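Local coordinates for protein putative polyketide synthase (Streptomyces coelicolor, PDB 1U0M) that catalyses the iterative condensation of five malonyl-CoA units and the cyclisation of the resulting pentaketide to 1,3,6,8-tetrahydroxynaphthalene, at residues R87-I92 with T123-N128. Residues are numbered along the deposited sequence; the frame is centred on the assembly and turned at random.
Sequences RVPAVI and TAWLIN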
loop_
_atom_site.group_PDB
_atom_site.type_symbol
_atom_site.label_atom_id
_atom_site.label_comp_id
_atom_site.label_asym_id
_atom_site.label_seq_id
_atom_site.Cartn_x
_atom_site.Cartn_y
_atom_site.Cartn_z
ATOM N N ARG A 87 8.383 16.524 -10.052
ATOM C CA ARG A 87 7.467 17.424 -9.353
ATOM C C ARG A 87 7.348 17.234 -7.835
ATOM O O ARG A 87 7.257 18.206 -7.088
ATOM C CB ARG A 87 6.063 17.330 -9.965
ATOM C CG ARG A 87 5.964 17.707 -11.434
ATOM C CD ARG A 87 4.531 17.547 -11.910
ATOM N NE ARG A 87 4.383 17.704 -13.352
ATOM C CZ ARG A 87 4.216 18.868 -13.964
ATOM N NH1 ARG A 87 4.179 19.992 -13.256
ATOM N NH2 ARG A 87 4.065 18.906 -15.285
ATOM N N VAL A 88 7.349 15.988 -7.376
ATOM C CA VAL A 88 7.186 15.722 -5.953
ATOM C C VAL A 88 8.166 16.449 -5.021
ATOM O O VAL A 88 7.745 17.096 -4.063
ATOM C CB VAL A 88 7.216 14.195 -5.683
ATOM C CG1 VAL A 88 7.051 13.920 -4.204
ATOM C CG2 VAL A 88 6.089 13.516 -6.451
ATOM N N PRO A 89 9.477 16.358 -5.290
ATOM C CA PRO A 89 10.525 16.999 -4.481
ATOM C C PRO A 89 10.224 18.416 -3.962
ATOM O O PRO A 89 10.245 18.667 -2.748
ATOM C CB PRO A 89 11.727 16.968 -5.412
ATOM C CG PRO A 89 11.553 15.647 -6.085
ATOM C CD PRO A 89 10.078 15.648 -6.436
ATOM N N ALA A 90 9.945 19.337 -4.876
ATOM C CA ALA A 90 9.648 20.714 -4.495
ATOM C C ALA A 90 8.560 20.791 -3.441
ATOM O O ALA A 90 8.712 21.473 -2.425
ATOM C CB ALA A 90 9.231 21.507 -5.709
ATOM N N VAL A 91 7.460 20.086 -3.676
ATOM C CA VAL A 91 6.347 20.122 -2.743
ATOM C C VAL A 91 6.711 19.609 -1.362
ATOM O O VAL A 91 6.322 20.204 -0.359
ATOM C CB VAL A 91 5.142 19.330 -3.284
ATOM C CG1 VAL A 91 3.968 19.444 -2.320
ATOM C CG2 VAL A 91 4.756 19.866 -4.658
ATOM N N ILE A 92 7.447 18.505 -1.305
ATOM C CA ILE A 92 7.858 17.951 -0.020
ATOM C C ILE A 92 8.638 19.024 0.733
ATOM O O ILE A 92 8.419 19.253 1.922
ATOM C CB ILE A 92 8.740 16.692 -0.210
ATOM C CG1 ILE A 92 7.856 15.496 -0.583
ATOM C CG2 ILE A 92 9.524 16.404 1.057
ATOM C CD1 ILE A 92 8.621 14.231 -0.902
ATOM N N THR A 123 9.040 6.309 -2.584
ATOM C CA THR A 123 9.713 6.483 -1.303
ATOM C C THR A 123 11.207 6.163 -1.337
ATOM O O THR A 123 12.018 6.926 -0.817
ATOM C CB THR A 123 9.086 5.612 -0.215
ATOM O OG1 THR A 123 9.102 4.244 -0.644
ATOM C CG2 THR A 123 7.658 6.071 0.091
ATOM N N ALA A 124 11.569 5.034 -1.938
ATOM C CA ALA A 124 12.967 4.637 -2.030
ATOM C C ALA A 124 13.799 5.693 -2.751
ATOM O O ALA A 124 14.858 6.096 -2.266
ATOM C CB ALA A 124 13.083 3.318 -2.756
ATOM N N TRP A 125 13.317 6.129 -3.912
ATOM C CA TRP A 125 14.010 7.132 -4.718
ATOM C C TRP A 125 14.040 8.472 -3.984
ATOM O O TRP A 125 14.975 9.245 -4.137
ATOM C CB TRP A 125 13.311 7.287 -6.068
ATOM C CG TRP A 125 13.956 8.262 -7.012
ATOM C CD1 TRP A 125 14.998 8.020 -7.865
ATOM C CD2 TRP A 125 13.571 9.627 -7.228
ATOM N NE1 TRP A 125 15.282 9.149 -8.600
ATOM C CE2 TRP A 125 14.420 10.150 -8.224
ATOM C CE3 TRP A 125 12.590 10.458 -6.672
ATOM C CZ2 TRP A 125 14.314 11.465 -8.681
ATOM C CZ3 TRP A 125 12.484 11.768 -7.126
ATOM C CH2 TRP A 125 13.343 12.258 -8.118
ATOM N N LEU A 126 13.017 8.730 -3.178
ATOM C CA LEU A 126 12.937 9.966 -2.411
ATOM C C LEU A 126 13.965 9.996 -1.286
ATOM O O LEU A 126 14.588 11.021 -1.039
ATOM C CB LEU A 126 11.536 10.142 -1.823
ATOM C CG LEU A 126 10.425 10.652 -2.742
ATOM C CD1 LEU A 126 9.081 10.607 -2.003
ATOM C CD2 LEU A 126 10.750 12.073 -3.178
ATOM N N ILE A 127 14.134 8.877 -0.595
ATOM C CA ILE A 127 15.103 8.806 0.485
ATOM C C ILE A 127 16.498 9.042 -0.096
ATOM O O ILE A 127 17.296 9.793 0.468
ATOM C CB ILE A 127 15.019 7.435 1.179
ATOM C CG1 ILE A 127 13.716 7.374 1.969
ATOM C CG2 ILE A 127 16.241 7.197 2.071
ATOM C CD1 ILE A 127 13.297 5.988 2.329
ATOM N N ASN A 128 16.768 8.420 -1.242
ATOM C CA ASN A 128 18.049 8.557 -1.924
ATOM C C ASN A 128 18.376 9.983 -2.355
ATOM O O ASN A 128 19.477 10.481 -2.113
ATOM C CB ASN A 128 18.086 7.688 -3.182
ATOM C CG ASN A 128 18.658 6.315 -2.931
ATOM O OD1 ASN A 128 17.925 5.342 -2.774
ATOM N ND2 ASN A 128 19.979 6.228 -2.890
#
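Two helices of the thiolase fold, 73-99 and 122-129, meet where L126 faces I92 and W125 reaches P89. Their short segments cross at -62° with axes 11.4 Å apart, a separation that leaves only side chains to bridge them and buries a modest 152 Å². I92 and L126 approach tip to tip: CD1 of I92 lies 3.8 Å from CD2 of L126 and equally near its CD1, so the isoleucine methyl addresses both branches of the leucine. CD2 of L126 also comes within 4.3 Å of CG1 of V88, one turn before I92. Alongside this pair, W125 has its CG anti to the backbone N (chi1 -178°), which carries the indole across to the proline. There CZ3 of W125 is 4.1 Å from CG of P89; because the proline CG lies near the indole plane, the contact is made at the ring edge. K85 adds a cation-pi interaction with W125, and W125 also packs against E227 of the second subunit. V88 and I92 touch both L126 and strand 167-175, so the two helices lie side by side over the sheet that contains this strand, as expected of an outer helical layer in the alpha-beta-alpha-beta-alpha thiolase fold.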